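Local structure of Pex protein (Anabaena sp. PCC 7120, 2DQL) at residues A[33-38]-A[88-93]. The protein is associated with the cyanobacterial circadian clock and, as a PadR-like winged-helix protein, probably binds DNA to regulate transcription. Sequence-based numbering, arbitrary orientation.
Sequences QGESYG and MYQVSP
Ser36 and Tyr89 pair their backbones as a single antiparallel bridge of the hydrogen-bonded kind. Tyr89 N gives a bond of 2.8 Å to Ser36 O. Ser36 N returns one of 3.2 Å to Tyr89 O. This ties the loop between helices 20-31 and 38-48 to the edge of strand 86-91, whose other edge pairs with strand 72-77. The two strands fit the wing of a winged helix-turn-helix domain.

The inner face, which carries Tyr89, is close-packed. The Tyr89 ring presents its edge to Tyr37 CA and Gly38 N, and its side chain packs on Leu31, Tyr60 and Ile63. The Ser36 side chain leaves the backbone away from the strand, and its OG bonds Glu40 OE1 in helix 38-48.

Met88 and Gln90 share the other face of the strand with the Glu35 carboxylate. At its buried end, the bend of Met88 at chi2 (-67°) lays the sulfur beside the Tyr37 ring. Met88 SD lies 3.9 Å from Tyr37 CD2, an oblique Met-aromatic contact. The turn at chi3 (-58°) points the methyl toward the Glu35 carboxylate, with Met88 CE 3.5 Å from Glu35 OE2.

The Glu35–Gln90 end of this face is looser and only partly buried. The two side chains run side by side, and Gln90 NE2 reaches Glu35 OE1 at 3.3 Å. The bond is bent, 143° at the hydrogen, and its donor meets OE1 on the anti side, out of the carboxylate plane. The stronger partner of OE1 is the Tyr75 hydroxyl; Lys77 makes a weak, long ion pair with OE2. With an alanine here instead of Glu35, the Gln90 amide and the Tyr75 hydroxyl would probably lose this acceptor, and the Met88 methyl its cover on that side.

The backbone bridge therefore fixes the register of loop and strand, while one carboxylate links the loop to both wing strands through polar bonds.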
loop_
_atom_site.group_PDB
_atom_site.type_symbol
_atom_site.label_atom_id
_atom_site.label_comp_id
_atom_site.label_asym_id
_atom_site.label_seq_id
_atom_site.Cartn_x
_atom_site.Cartn_y
_atom_site.Cartn_z
ATOM N N GLN A 33 1.072 -6.268 26.058
ATOM C CA GLN A 33 1.083 -5.228 27.082
ATOM C C GLN A 33 -0.157 -5.318 27.961
ATOM O O GLN A 33 -0.199 -4.764 29.064
ATOM C CB GLN A 33 1.121 -3.848 26.433
ATOM C CG GLN A 33 2.344 -3.582 25.585
ATOM C CD GLN A 33 2.267 -2.230 24.900
ATOM O OE1 GLN A 33 1.811 -1.250 25.488
ATOM N NE2 GLN A 33 2.720 -2.168 23.655
ATOM N N GLY A 34 -1.168 -6.020 27.460
ATOM C CA GLY A 34 -2.410 -6.175 28.196
ATOM C C GLY A 34 -3.567 -6.269 27.225
ATOM O O GLY A 34 -3.445 -5.872 26.059
ATOM N N GLU A 35 -4.695 -6.787 27.702
ATOM C CA GLU A 35 -5.878 -6.956 26.871
ATOM C C GLU A 35 -6.288 -5.675 26.178
ATOM O O GLU A 35 -6.134 -4.579 26.717
ATOM C CB GLU A 35 -7.054 -7.478 27.705
ATOM C CG GLU A 35 -7.470 -6.556 28.837
ATOM C CD GLU A 35 -8.774 -6.981 29.482
ATOM O OE1 GLU A 35 -9.120 -8.177 29.389
ATOM O OE2 GLU A 35 -9.446 -6.123 30.093
ATOM N N SER A 36 -6.811 -5.819 24.969
ATOM C CA SER A 36 -7.247 -4.661 24.213
ATOM C C SER A 36 -8.480 -5.027 23.413
ATOM O O SER A 36 -9.008 -6.133 23.535
ATOM C CB SER A 36 -6.129 -4.179 23.282
ATOM O OG SER A 36 -6.445 -2.909 22.735
ATOM N N TYR A 37 -8.931 -4.095 22.587
ATOM C CA TYR A 37 -10.112 -4.312 21.772
ATOM C C TYR A 37 -9.950 -3.607 20.430
ATOM O O TYR A 37 -9.109 -2.726 20.290
ATOM C CB TYR A 37 -11.364 -3.820 22.517
ATOM C CG TYR A 37 -11.302 -2.401 23.047
ATOM C CD1 TYR A 37 -12.021 -1.372 22.430
ATOM C CD2 TYR A 37 -10.561 -2.091 24.186
ATOM C CE1 TYR A 37 -12.003 -0.071 22.941
ATOM C CE2 TYR A 37 -10.538 -0.795 24.703
ATOM C CZ TYR A 37 -11.262 0.208 24.077
ATOM O OH TYR A 37 -11.251 1.486 24.600
ATOM N N GLY A 38 -10.759 -4.008 19.455
ATOM C CA GLY A 38 -10.674 -3.451 18.112
ATOM C C GLY A 38 -10.510 -1.950 17.946
ATOM O O GLY A 38 -9.530 -1.481 17.360
ATOM N N MET A 88 -13.180 -8.096 24.095
ATOM C CA MET A 88 -11.768 -7.973 24.451
ATOM C C MET A 88 -10.933 -9.145 23.952
ATOM O O MET A 88 -11.427 -10.260 23.813
ATOM C CB MET A 88 -11.626 -7.889 25.969
ATOM C CG MET A 88 -12.435 -6.781 26.628
ATOM S SD MET A 88 -11.868 -5.126 26.203
ATOM C CE MET A 88 -10.182 -5.192 26.757
ATOM N N TYR A 89 -9.653 -8.884 23.706
ATOM C CA TYR A 89 -8.735 -9.911 23.232
ATOM C C TYR A 89 -7.507 -9.981 24.130
ATOM O O TYR A 89 -7.055 -8.962 24.641
ATOM C CB TYR A 89 -8.282 -9.593 21.805
ATOM C CG TYR A 89 -9.414 -9.565 20.808
ATOM C CD1 TYR A 89 -9.924 -10.746 20.275
ATOM C CD2 TYR A 89 -10.010 -8.358 20.436
ATOM C CE1 TYR A 89 -11.010 -10.727 19.391
ATOM C CE2 TYR A 89 -11.097 -8.329 19.555
ATOM C CZ TYR A 89 -11.589 -9.518 19.040
ATOM O OH TYR A 89 -12.679 -9.497 18.190
ATOM N N GLN A 90 -6.975 -11.188 24.303
ATOM C CA GLN A 90 -5.772 -11.410 25.113
ATOM C C GLN A 90 -4.906 -12.416 24.380
ATOM O O GLN A 90 -5.419 -13.279 23.682
ATOM C CB GLN A 90 -6.109 -12.019 26.477
ATOM C CG GLN A 90 -6.963 -11.178 27.382
ATOM C CD GLN A 90 -7.000 -11.735 28.799
ATOM O OE1 GLN A 90 -6.812 -12.937 29.018
ATOM N NE2 GLN A 90 -7.257 -10.865 29.763
ATOM N N VAL A 91 -3.594 -12.323 24.534
ATOM C CA VAL A 91 -2.736 -13.298 23.879
ATOM C C VAL A 91 -2.955 -14.628 24.597
ATOM O O VAL A 91 -3.131 -14.652 25.815
ATOM C CB VAL A 91 -1.247 -12.933 24.007
ATOM C CG1 VAL A 91 -0.400 -13.986 23.318
ATOM C CG2 VAL A 91 -0.990 -11.575 23.405
ATOM N N SER A 92 -2.964 -15.727 23.853
ATOM C CA SER A 92 -3.134 -17.035 24.475
ATOM C C SER A 92 -1.869 -17.317 25.285
ATOM O O SER A 92 -0.759 -17.039 24.838
ATOM C CB SER A 92 -3.350 -18.112 23.406
ATOM O OG SER A 92 -4.576 -17.900 22.723
ATOM N N PRO A 93 -2.024 -17.864 26.498
ATOM C CA PRO A 93 -0.893 -18.174 27.375
ATOM C C PRO A 93 0.295 -18.874 26.713
ATOM O O PRO A 93 1.439 -18.444 26.869
ATOM C CB PRO A 93 -1.536 -19.023 28.468
ATOM C CG PRO A 93 -2.899 -18.423 28.582
ATOM C CD PRO A 93 -3.300 -18.251 27.131
#